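Local coordinates for extracellular fatty acid-binding protein (Gallus gallus, PDB 3SAO) that binds bacterial ferric siderophores, long-chain fatty acids and lysophosphatidic acid in the cup of a lipocalin barrel, and may act as an antibacterial factor, at residues A[15-20]-A[108-113]. Sequence-based numbering, arbitrary orientation.
With NKN ((2R)-2-hydroxy-3-(phosphonooxy)propyl tetradecanoate), chain C.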
# COMPACT_ATOMS: atom_id res chain seq x y z
N VAL A 15 3.18 -5.45 2.01
CA VAL A 15 3.43 -6.81 2.49
C VAL A 15 2.27 -7.34 3.33
O VAL A 15 2.20 -8.53 3.61
CB VAL A 15 4.77 -6.91 3.28
CG1 VAL A 15 5.92 -6.42 2.43
CG2 VAL A 15 4.69 -6.15 4.64
N ALA A 16 1.31 -6.47 3.67
CA ALA A 16 0.10 -6.93 4.35
C ALA A 16 -1.00 -5.90 4.16
O ALA A 16 -0.74 -4.75 3.90
CB ALA A 16 0.35 -7.16 5.85
N LEU A 17 -2.22 -6.39 4.30
CA LEU A 17 -3.46 -5.68 4.06
C LEU A 17 -4.44 -6.06 5.13
O LEU A 17 -4.40 -7.17 5.66
CB LEU A 17 -4.06 -6.10 2.72
CG LEU A 17 -3.17 -5.96 1.49
CD1 LEU A 17 -3.92 -6.58 0.27
CD2 LEU A 17 -2.79 -4.53 1.24
N ALA A 18 -5.35 -5.15 5.42
CA ALA A 18 -6.46 -5.45 6.29
C ALA A 18 -7.73 -4.79 5.75
O ALA A 18 -7.74 -3.59 5.45
CB ALA A 18 -6.18 -5.02 7.73
N SER A 19 -8.82 -5.57 5.69
CA SER A 19 -10.11 -5.05 5.20
C SER A 19 -11.22 -6.03 5.54
O SER A 19 -10.94 -7.19 5.83
CB SER A 19 -10.07 -4.85 3.68
OG SER A 19 -11.36 -4.76 3.09
N ASN A 20 -12.47 -5.58 5.46
CA ASN A 20 -13.61 -6.42 5.81
C ASN A 20 -14.63 -6.64 4.67
O ASN A 20 -15.74 -7.09 4.90
CB ASN A 20 -14.33 -5.88 7.06
CG ASN A 20 -14.97 -4.51 6.85
OD1 ASN A 20 -14.72 -3.83 5.86
ND2 ASN A 20 -15.82 -4.11 7.80
N LEU A 108 -14.92 2.70 0.65
CA LEU A 108 -14.13 1.52 0.96
C LEU A 108 -12.91 1.89 1.81
O LEU A 108 -12.36 2.97 1.65
CB LEU A 108 -13.66 0.86 -0.34
CG LEU A 108 -14.71 0.32 -1.32
CD1 LEU A 108 -14.15 0.21 -2.73
CD2 LEU A 108 -15.24 -1.02 -0.86
N HIS A 109 -12.53 1.04 2.76
CA HIS A 109 -11.38 1.28 3.59
C HIS A 109 -10.45 0.09 3.49
O HIS A 109 -10.91 -1.05 3.31
CB HIS A 109 -11.75 1.51 5.07
CG HIS A 109 -12.74 2.62 5.30
ND1 HIS A 109 -12.38 3.95 5.32
CD2 HIS A 109 -14.07 2.58 5.58
CE1 HIS A 109 -13.46 4.68 5.58
NE2 HIS A 109 -14.49 3.88 5.76
N MET A 110 -9.16 0.36 3.57
CA MET A 110 -8.16 -0.71 3.68
C MET A 110 -6.95 -0.19 4.42
O MET A 110 -6.57 0.96 4.28
CB MET A 110 -7.75 -1.21 2.31
CG MET A 110 -6.88 -2.47 2.37
SD MET A 110 -6.62 -3.17 0.75
CE MET A 110 -8.25 -3.84 0.37
N MET A 111 -6.36 -1.03 5.24
CA MET A 111 -5.08 -0.76 5.82
C MET A 111 -4.03 -1.50 5.04
O MET A 111 -4.23 -2.68 4.68
CB MET A 111 -5.06 -1.23 7.27
CG MET A 111 -5.91 -0.39 8.14
SD MET A 111 -5.75 -0.82 9.89
CE MET A 111 -3.99 -0.71 10.22
N ARG A 112 -2.89 -0.85 4.85
CA ARG A 112 -1.76 -1.47 4.18
C ARG A 112 -0.44 -1.33 4.99
O ARG A 112 -0.20 -0.34 5.65
CB ARG A 112 -1.58 -0.86 2.80
CG ARG A 112 -2.77 -0.94 1.90
CD ARG A 112 -2.44 -0.39 0.52
NE ARG A 112 -3.46 -0.81 -0.43
CZ ARG A 112 -4.60 -0.17 -0.64
NH1 ARG A 112 -4.85 0.97 -0.03
NH2 ARG A 112 -5.49 -0.69 -1.47
N LEU A 113 0.41 -2.35 4.97
CA LEU A 113 1.74 -2.25 5.56
C LEU A 113 2.78 -2.19 4.45
O LEU A 113 2.94 -3.16 3.69
CB LEU A 113 2.02 -3.45 6.47
CG LEU A 113 3.39 -3.60 7.11
CD1 LEU A 113 3.76 -2.36 7.99
CD2 LEU A 113 3.41 -4.92 7.93
OAA NKN C . -2.63 4.16 -1.70
OAB NKN C . -2.77 3.01 0.37
PAC NKN C . -1.79 3.46 -0.68
OAD NKN C . -0.86 2.40 -1.21
OAE NKN C . 5.32 4.76 2.51
OAF NKN C . -0.84 4.55 0.01
CAG NKN C . 0.28 5.20 -0.60
CAH NKN C . 1.13 5.91 0.45
CAI NKN C . 2.64 5.63 0.44
OAJ NKN C . 3.16 5.42 1.77
CAK NKN C . 4.53 5.66 2.25
CAL NKN C . 4.97 7.08 2.51
CAM NKN C . 5.34 7.21 3.98
CAN NKN C . 5.46 8.66 4.43
CAO NKN C . 5.01 9.64 3.34
OAY NKN C . 0.95 7.31 0.23
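L17 and R112 face each other as a non-hydrogen-bonded pair of two antiparallel strands, both side chains on the ligand-facing side of the lipocalin barrel. The branched end of L17 suits this place: CD2 lies 3.7 Å from CG of R112, crossing its aliphatic stem, and also meets SD of M110. R112 runs extended from CG to NE, which carries the guanidinium beyond this apolar patch; NH1 donates a bent hydrogen bond (2.9 Å, 131° at the hydrogen) to phosphate oxygen OAB of the bound lysophosphatidic acid, also held by K82 and Y114, while CB of M110 lies over one guanidinium face, toward its rim. M110 CG is anti to the backbone N (chi1 -171°) and the chain folds at chi3, bringing CE 3.9 Å from CB of S19. On the other face, A18 and M111 are a hydrogen-bonded pair, M111 N donating to A18 O (2.9 Å) and A18 N to M111 O (2.8 Å). The branched aliphatic side chains of V15 and L113 cross at an angle, CG2 touching CD2 at 3.7 Å. The small methyls of A16 and A18 are consistent with the close lie of helix 122-133, whose F128 covers them, M111 and L113; F24 of helix 22-27 touches L17 and M110, and strand 94-103 flanks 108-113.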